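Local coordinates for SusD-like carbohydrate binding protein (Bacteroides vulgatus, PDB 3LEW), which probably binds carbohydrate at the outer membrane of the bacterium, as a member of the SusD family of nutrient-binding proteins, at residues A[109-112]-A[113-117]; A[192-195]-A[196-199]. All coordinates share one frame; numbering follows the deposited sequence.

In the fold
Both contacts are local and lie at the surface, about 15 Å apart between centres. Contact 1 (109-117) covers the N-cap and first turns of helix 111-135; contact 2 (192-199) belongs to the loop that runs from helix 170-187 to helix 202-215. An arginine dominates each. In contact 1 it turns back over the first turn of a helix and is met by backbone and amide oxygens and by water, whereas in contact 2 it lies against the carbonyls of a beta turn and its remaining nitrogens turn to D201 and I255. The two places touch where R116 packs on Y192, and E23 of helix 19-35 takes a salt bridge from each, through R116 and K199.

Contact 1 (A[109-112]-A[113-117]); sequences GTQA and DRNRI
R114 folds back over the first turn of helix 111-135 to meet G109, T110 and Q111. Its CB lies 3.7 Å from Q111 O, and its CG is equally close to T110 O. The chain then bends at chi3 (-67°), which swings the guanidinium back toward the helix start, with T110 O over one face. NE and NH2 grip Q111 OE1 side-on; the NH2 bond is 2.9 Å and fairly straight, the NE bond longer (3.3 Å) and more bent, and both nitrogens approach from the same face of the amide, above its plane. NH1 donates to G109 O at 2.9 Å, from above that carbonyl plane, and also to A107 O, while a water joins NH2 to G109 O. With an alanine here, Q111 OE1 is likely to lose both its donors and G109 O its side-chain partner, leaving the amide freer to turn. From the other end of that amide, NE2 donates to N115 OD1 at 2.8 Å. T110 is the N-cap: its OG1 accepts from D113 N (3.0 Å), and a second water connects T110 N with D113 OD2. D113 OD1 also forms a long, weak salt bridge with R116 NH2, although the main partner of R116 is E23. Thus side-chain and water bonds supplement helical backbone bonds such as R114 N to T110 O, and the bonds at both ends of the Q111 amide fix which end is oxygen.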
loop_
_atom_site.group_PDB
_atom_site.type_symbol
_atom_site.label_atom_id
_atom_site.label_comp_id
_atom_site.label_asym_id
_atom_site.label_seq_id
_atom_site.Cartn_x
_atom_site.Cartn_y
_atom_site.Cartn_z
ATOM N N GLY A 109 13.557 -14.909 -29.892
ATOM C CA GLY A 109 12.508 -15.649 -29.203
ATOM C C GLY A 109 11.235 -15.595 -30.010
ATOM O O GLY A 109 11.264 -15.248 -31.196
ATOM N N THR A 110 10.120 -15.929 -29.373
ATOM C CA THR A 110 8.809 -15.870 -30.000
ATOM C C THR A 110 8.222 -14.462 -29.908
ATOM O O THR A 110 8.496 -13.702 -28.971
ATOM C CB THR A 110 7.823 -16.851 -29.400
ATOM O OG1 THR A 110 7.507 -16.499 -28.036
ATOM C CG2 THR A 110 8.399 -18.319 -29.469
ATOM N N GLN A 111 7.364 -14.132 -30.856
ATOM C CA GLN A 111 6.660 -12.859 -30.799
ATOM C C GLN A 111 5.733 -12.822 -29.594
ATOM O O GLN A 111 5.572 -11.754 -28.960
ATOM C CB GLN A 111 5.879 -12.585 -32.088
ATOM C CG GLN A 111 5.292 -11.187 -32.165
ATOM C CD GLN A 111 6.356 -10.148 -32.151
ATOM O OE1 GLN A 111 7.323 -10.251 -32.910
ATOM N NE2 GLN A 111 6.176 -9.102 -31.332
ATOM N N ALA A 112 5.135 -13.967 -29.250
ATOM C CA ALA A 112 4.339 -14.064 -28.013
ATOM C C ALA A 112 5.127 -13.622 -26.784
ATOM O O ALA A 112 4.649 -12.787 -25.994
ATOM C CB ALA A 112 3.820 -15.491 -27.803
ATOM N N ASP A 113 6.331 -14.162 -26.625
ATOM C CA ASP A 113 7.183 -13.786 -25.492
ATOM C C ASP A 113 7.638 -12.334 -25.552
ATOM O O ASP A 113 7.611 -11.657 -24.537
ATOM C CB ASP A 113 8.375 -14.709 -25.369
ATOM C CG ASP A 113 7.967 -16.097 -24.876
ATOM O OD1 ASP A 113 6.875 -16.203 -24.259
ATOM O OD2 ASP A 113 8.756 -17.052 -25.057
ATOM N N ARG A 114 7.986 -11.841 -26.742
ATOM C CA ARG A 114 8.313 -10.427 -26.826
ATOM C C ARG A 114 7.136 -9.566 -26.375
ATOM O O ARG A 114 7.327 -8.597 -25.619
ATOM C CB ARG A 114 8.776 -10.015 -28.227
ATOM C CG ARG A 114 10.225 -10.416 -28.573
ATOM C CD ARG A 114 10.726 -9.841 -29.914
ATOM N NE ARG A 114 10.004 -10.432 -31.017
ATOM C CZ ARG A 114 10.304 -11.616 -31.561
ATOM N NH1 ARG A 114 11.356 -12.316 -31.154
ATOM N NH2 ARG A 114 9.557 -12.104 -32.530
ATOM N N ASN A 115 5.924 -9.862 -26.854
ATOM C CA ASN A 115 4.763 -9.037 -26.462
ATOM C C ASN A 115 4.518 -9.073 -24.966
ATOM O O ASN A 115 4.323 -8.032 -24.322
ATOM C CB ASN A 115 3.479 -9.480 -27.182
ATOM C CG ASN A 115 3.492 -9.224 -28.675
ATOM O OD1 ASN A 115 4.353 -8.539 -29.228
ATOM N ND2 ASN A 115 2.503 -9.814 -29.351
ATOM N N ARG A 116 4.534 -10.280 -24.397
ATOM C CA ARG A 116 4.205 -10.486 -22.995
ATOM C C ARG A 116 5.231 -9.835 -22.069
ATOM O O ARG A 116 4.845 -9.189 -21.076
ATOM C CB ARG A 116 4.071 -11.980 -22.723
ATOM C CG ARG A 116 3.643 -12.328 -21.324
ATOM C CD ARG A 116 4.833 -12.642 -20.437
ATOM N NE ARG A 116 5.608 -13.774 -20.922
ATOM C CZ ARG A 116 6.769 -14.161 -20.411
ATOM N NH1 ARG A 116 7.305 -13.535 -19.367
ATOM N NH2 ARG A 116 7.389 -15.209 -20.950
ATOM N N ILE A 117 6.519 -9.986 -22.402
ATOM C CA ILE A 117 7.599 -9.360 -21.642
ATOM C C ILE A 117 7.532 -7.813 -21.722
ATOM O O ILE A 117 7.633 -7.110 -20.691
ATOM C CB ILE A 117 8.980 -9.878 -22.056
ATOM C CG1 ILE A 117 9.109 -11.368 -21.682
ATOM C CG2 ILE A 117 10.110 -9.073 -21.355
ATOM C CD1 ILE A 117 10.266 -12.051 -22.315
HETATM O O HOH W 1 10.508 -14.380 -34.013
HETATM O O HOH W 2 10.920 -16.629 -26.559
HETATM O O HOH W 3 8.628 -7.492 -31.211
#

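Contact 2 (A[192-195]-A[196-199]); sequences YVRD and AKHK
R194 lays its side chain against the type I beta turn A196-K199, in the loop between helices 170-187 and 202-215, with NH1 among the turn's carbonyl oxygens. The turn is closed by its own backbone bond, K199 N to A196 O, 3.1 Å long. The hydrogen bond between the segments comes from the arginine: NH1 donates to K199 O at 2.9 Å, in the carbonyl plane, but the bond is bent (135° at the hydrogen), with the oxygen tilted 30° from the guanidinium plane. Its CG sits between the backbone N and the carbonyl carbon (chi1 59°), and the chain runs extended to NE, bringing the guanidinium to the carbonyl of K199. Charge and further polar partners fix the rest of the group, since NE forms a salt bridge with D201 and NH2 donates to I255 O. K197 NZ donates to V249 O and W254 O, and lies 5.8 Å from R194 NH2; K199 NZ pairs with E23. Nonpolar contact is made where R194 CB meets K199 CB at 3.9 Å. R194 CD packs on a carbonyl, 3.5 Å from A196 O. Beside them the Y192 ring turns one face to the backbone N of R194, which stands 4.0 Å above the ring plane and offset toward its rim.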
loop_
_atom_site.group_PDB
_atom_site.type_symbol
_atom_site.label_atom_id
_atom_site.label_comp_id
_atom_site.label_asym_id
_atom_site.label_seq_id
_atom_site.Cartn_x
_atom_site.Cartn_y
_atom_site.Cartn_z
ATOM N N TYR A 192 -2.279 -16.000 -21.293
ATOM C CA TYR A 192 -0.951 -16.186 -20.678
ATOM C C TYR A 192 -1.107 -16.671 -19.239
ATOM O O TYR A 192 -1.846 -16.055 -18.464
ATOM C CB TYR A 192 -0.104 -14.913 -20.722
ATOM C CG TYR A 192 1.065 -14.872 -19.734
ATOM C CD1 TYR A 192 2.226 -15.638 -19.921
ATOM C CD2 TYR A 192 1.031 -14.023 -18.655
ATOM C CE1 TYR A 192 3.297 -15.573 -18.958
ATOM C CE2 TYR A 192 2.098 -13.928 -17.723
ATOM C CZ TYR A 192 3.208 -14.714 -17.883
ATOM O OH TYR A 192 4.199 -14.577 -16.908
ATOM N N VAL A 193 -0.414 -17.776 -18.903
ATOM C CA VAL A 193 -0.450 -18.404 -17.595
ATOM C C VAL A 193 0.835 -18.076 -16.855
ATOM O O VAL A 193 1.912 -18.574 -17.202
ATOM C CB VAL A 193 -0.637 -19.947 -17.707
ATOM C CG1 VAL A 193 -0.705 -20.579 -16.299
ATOM C CG2 VAL A 193 -1.884 -20.277 -18.494
ATOM N N ARG A 194 0.747 -17.213 -15.836
ATOM C CA ARG A 194 1.886 -16.913 -14.974
ATOM C C ARG A 194 2.033 -18.076 -13.986
ATOM O O ARG A 194 1.050 -18.764 -13.671
ATOM C CB ARG A 194 1.681 -15.610 -14.185
ATOM C CG ARG A 194 0.479 -15.590 -13.301
ATOM C CD ARG A 194 0.450 -14.293 -12.490
ATOM N NE ARG A 194 -0.803 -14.165 -11.769
ATOM C CZ ARG A 194 -0.974 -13.505 -10.623
ATOM N NH1 ARG A 194 0.037 -12.890 -10.026
ATOM N NH2 ARG A 194 -2.172 -13.502 -10.058
ATOM N N ASP A 195 3.243 -18.282 -13.498
ATOM C CA ASP A 195 3.530 -19.388 -12.588
ATOM C C ASP A 195 3.847 -19.003 -11.144
ATOM O O ASP A 195 4.185 -19.879 -10.341
ATOM C CB ASP A 195 4.679 -20.251 -13.128
ATOM C CG ASP A 195 5.957 -19.448 -13.368
ATOM O OD1 ASP A 195 6.203 -18.416 -12.700
ATOM O OD2 ASP A 195 6.693 -19.831 -14.292
ATOM N N ALA A 196 3.682 -17.724 -10.809
ATOM C CA ALA A 196 3.940 -17.251 -9.478
ATOM C C ALA A 196 3.203 -15.953 -9.219
ATOM O O ALA A 196 2.924 -15.189 -10.163
ATOM C CB ALA A 196 5.502 -17.116 -9.218
ATOM N N LYS A 197 2.855 -15.719 -7.956
ATOM C CA LYS A 197 1.984 -14.601 -7.581
ATOM C C LYS A 197 2.604 -13.228 -7.709
ATOM O O LYS A 197 1.872 -12.233 -7.660
ATOM C CB LYS A 197 1.408 -14.757 -6.176
ATOM C CG LYS A 197 0.347 -15.806 -6.078
ATOM C CD LYS A 197 -0.979 -15.316 -6.706
ATOM C CE LYS A 197 -2.086 -16.320 -6.429
ATOM N NZ LYS A 197 -2.515 -16.288 -5.006
ATOM N N HIS A 198 3.932 -13.130 -7.853
ATOM C CA HIS A 198 4.559 -11.796 -8.064
ATOM C C HIS A 198 4.572 -11.415 -9.545
ATOM O O HIS A 198 4.836 -10.245 -9.893
ATOM C CB HIS A 198 6.002 -11.754 -7.501
ATOM C CG HIS A 198 6.947 -12.727 -8.151
ATOM N ND1 HIS A 198 6.895 -14.094 -7.911
ATOM C CD2 HIS A 198 7.971 -12.526 -9.010
ATOM C CE1 HIS A 198 7.846 -14.687 -8.619
ATOM N NE2 HIS A 198 8.503 -13.760 -9.306
ATOM N N LYS A 199 4.333 -12.391 -10.432
ATOM C CA LYS A 199 4.386 -12.159 -11.876
ATOM C C LYS A 199 3.108 -11.460 -12.337
ATOM O O LYS A 199 2.034 -11.664 -11.784
ATOM C CB LYS A 199 4.524 -13.480 -12.628
ATOM C CG LYS A 199 5.848 -14.177 -12.422
ATOM C CD LYS A 199 6.971 -13.349 -13.107
ATOM C CE LYS A 199 7.969 -14.192 -13.880
ATOM N NZ LYS A 199 8.552 -13.449 -15.068
#